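Side-chain contact in fusolin (Unidentified entomopoxvirus, PDB 4OW5), which probably binds chitin through a lytic polysaccharide monooxygenase-like domain, enhances viral virulence and crystallises in vivo into viral spindles: residues N76-N81 / P146-I151. Sequence-based numbering, arbitrary orientation.
Sequences NYLDQN and PSFFEI
A type I beta turn from N76 to D79, leading into helix 80-87, meets the start of strand 147-154 in the LPMO-like domain, where the F148 ring touches the ends of the Y77 and L78 side chains. CB of F148 is directed toward the turn, and the outer end of its ring touches both central turn residues. Its CE1 lies 4.0 Å from CD2 of Y77, which sits near the plane of the phenyl ring, at its edge. L78 reaches the same corner with a single methyl group: CD2 is 3.9 Å from CE1 of F148 and equally far from CZ, approaching the ring obliquely. With chi1 at 70°, CG of F148 stands between the backbone N and the carbonyl carbon, which brings the CE1/CZ end of the ring against Y77 and L78. The CA atoms of L78 and F148 remain 10.5 Å apart, so the contact is made by side chains, burying just 110 Å² in total. On the strand, CG of E150 lies in the plane of the F148 ring, at its edge.

One backbone bond closes the turn, D79 N donating to N76 O at 3.2 Å. A separate, weak bond caps the helix that follows: D79 is its N-cap, and OD1 accepts from N81 N with an N-H...O angle of 128°. R214 on strand 209-217 ties the two sides together indirectly, since its NH2 is hydrogen-bonded to the carbonyl oxygen of Y77 and its NH1 forms a salt bridge with OE1 of E150.

The F148 side chain is about 11 Å from that of H144, a metal ligand in this protein, although no metal is bound here. Such an apolar junction joins a type I turn, whose last residue is the N-cap of helix 80-87, to strand 147-154 of the beta-sandwich, at the surface of an LPMO-like, fibronectin type III-related fold.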
loop_
_atom_site.group_PDB
_atom_site.type_symbol
_atom_site.label_atom_id
_atom_site.label_comp_id
_atom_site.label_asym_id
_atom_site.label_seq_id
_atom_site.Cartn_x
_atom_site.Cartn_y
_atom_site.Cartn_z
ATOM N N ASN A 76 -30.709 -19.638 19.067
ATOM C CA ASN A 76 -30.515 -18.220 19.382
ATOM C C ASN A 76 -29.473 -17.567 18.468
ATOM O O ASN A 76 -28.622 -16.818 18.946
ATOM C CB ASN A 76 -30.127 -18.058 20.875
ATOM C CG ASN A 76 -31.099 -18.749 21.798
ATOM O OD1 ASN A 76 -30.756 -19.712 22.490
ATOM N ND2 ASN A 76 -32.349 -18.308 21.789
ATOM N N TYR A 77 -29.586 -17.799 17.142
ATOM C CA TYR A 77 -28.692 -17.216 16.125
ATOM C C TYR A 77 -28.847 -15.677 15.970
ATOM O O TYR A 77 -27.987 -15.053 15.340
ATOM C CB TYR A 77 -28.859 -17.891 14.740
ATOM C CG TYR A 77 -30.278 -17.891 14.215
ATOM C CD1 TYR A 77 -31.115 -18.980 14.418
ATOM C CD2 TYR A 77 -30.801 -16.783 13.564
ATOM C CE1 TYR A 77 -32.439 -18.956 14.008
ATOM C CE2 TYR A 77 -32.140 -16.735 13.183
ATOM C CZ TYR A 77 -32.964 -17.810 13.451
ATOM O OH TYR A 77 -34.282 -17.802 13.077
ATOM N N LEU A 78 -29.922 -15.064 16.487
ATOM C CA LEU A 78 -30.061 -13.608 16.409
ATOM C C LEU A 78 -29.382 -12.899 17.596
ATOM O O LEU A 78 -29.262 -11.684 17.587
ATOM C CB LEU A 78 -31.525 -13.186 16.337
ATOM C CG LEU A 78 -32.326 -13.539 15.086
ATOM C CD1 LEU A 78 -33.799 -13.078 15.244
ATOM C CD2 LEU A 78 -31.739 -12.902 13.824
ATOM N N ASP A 79 -28.951 -13.633 18.616
ATOM C CA ASP A 79 -28.270 -13.038 19.768
ATOM C C ASP A 79 -26.801 -12.783 19.386
ATOM O O ASP A 79 -26.007 -13.726 19.313
ATOM C CB ASP A 79 -28.407 -13.984 20.968
ATOM C CG ASP A 79 -27.770 -13.525 22.249
ATOM O OD1 ASP A 79 -27.110 -12.462 22.237
ATOM O OD2 ASP A 79 -27.817 -14.287 23.228
ATOM N N GLN A 80 -26.448 -11.507 19.152
ATOM C CA GLN A 80 -25.093 -11.122 18.749
ATOM C C GLN A 80 -24.048 -11.502 19.800
ATOM O O GLN A 80 -22.962 -11.934 19.416
ATOM C CB GLN A 80 -25.013 -9.621 18.425
ATOM C CG GLN A 80 -25.759 -9.261 17.139
ATOM C CD GLN A 80 -25.843 -7.773 16.907
ATOM O OE1 GLN A 80 -26.935 -7.195 16.840
ATOM N NE2 GLN A 80 -24.693 -7.125 16.734
ATOM N N ASN A 81 -24.384 -11.437 21.107
ATOM C CA ASN A 81 -23.436 -11.803 22.151
ATOM C C ASN A 81 -23.173 -13.310 22.190
ATOM O O ASN A 81 -22.045 -13.729 22.488
ATOM C CB ASN A 81 -23.900 -11.288 23.516
ATOM C CG ASN A 81 -23.886 -9.778 23.582
ATOM O OD1 ASN A 81 -24.929 -9.125 23.632
ATOM N ND2 ASN A 81 -22.702 -9.182 23.528
ATOM N N PRO A 146 -35.301 -20.120 4.849
ATOM C CA PRO A 146 -34.934 -18.690 4.909
ATOM C C PRO A 146 -33.499 -18.462 5.450
ATOM O O PRO A 146 -32.943 -19.273 6.186
ATOM C CB PRO A 146 -35.994 -18.093 5.852
ATOM C CG PRO A 146 -36.413 -19.224 6.729
ATOM C CD PRO A 146 -36.259 -20.485 5.908
ATOM N N SER A 147 -32.938 -17.331 5.106
ATOM C CA SER A 147 -31.604 -16.972 5.549
ATOM C C SER A 147 -31.397 -15.486 5.443
ATOM O O SER A 147 -32.247 -14.754 4.903
ATOM C CB SER A 147 -30.569 -17.706 4.708
ATOM O OG SER A 147 -30.619 -17.251 3.363
ATOM N N PHE A 148 -30.288 -15.024 5.997
ATOM C CA PHE A 148 -29.904 -13.615 5.918
ATOM C C PHE A 148 -28.381 -13.509 5.908
ATOM O O PHE A 148 -27.668 -14.456 6.259
ATOM C CB PHE A 148 -30.502 -12.798 7.081
ATOM C CG PHE A 148 -29.945 -13.062 8.459
ATOM C CD1 PHE A 148 -30.514 -14.015 9.283
ATOM C CD2 PHE A 148 -28.879 -12.314 8.957
ATOM C CE1 PHE A 148 -30.029 -14.222 10.574
ATOM C CE2 PHE A 148 -28.364 -12.573 10.224
ATOM C CZ PHE A 148 -28.997 -13.469 11.052
ATOM N N PHE A 149 -27.901 -12.343 5.532
ATOM C CA PHE A 149 -26.463 -12.074 5.484
ATOM C C PHE A 149 -26.090 -10.920 6.347
ATOM O O PHE A 149 -26.898 -10.024 6.585
ATOM C CB PHE A 149 -26.017 -11.729 4.056
ATOM C CG PHE A 149 -25.935 -12.894 3.114
ATOM C CD1 PHE A 149 -27.077 -13.403 2.511
ATOM C CD2 PHE A 149 -24.708 -13.451 2.780
ATOM C CE1 PHE A 149 -26.996 -14.481 1.643
ATOM C CE2 PHE A 149 -24.630 -14.519 1.907
ATOM C CZ PHE A 149 -25.775 -15.056 1.377
ATOM N N GLU A 150 -24.847 -10.936 6.794
ATOM C CA GLU A 150 -24.203 -9.810 7.444
ATOM C C GLU A 150 -22.872 -9.658 6.801
ATOM O O GLU A 150 -22.220 -10.665 6.542
ATOM C CB GLU A 150 -24.069 -9.975 8.948
ATOM C CG GLU A 150 -25.391 -10.078 9.644
ATOM C CD GLU A 150 -25.287 -10.187 11.144
ATOM O OE1 GLU A 150 -24.350 -10.867 11.615
ATOM O OE2 GLU A 150 -26.164 -9.643 11.850
ATOM N N ILE A 151 -22.487 -8.427 6.469
ATOM C CA ILE A 151 -21.186 -8.150 5.857
ATOM C C ILE A 151 -20.512 -7.125 6.732
ATOM O O ILE A 151 -21.148 -6.142 7.147
ATOM C CB ILE A 151 -21.296 -7.695 4.384
ATOM C CG1 ILE A 151 -22.144 -8.685 3.550
ATOM C CG2 ILE A 151 -19.896 -7.460 3.767
ATOM C CD1 ILE A 151 -22.351 -8.250 2.075
#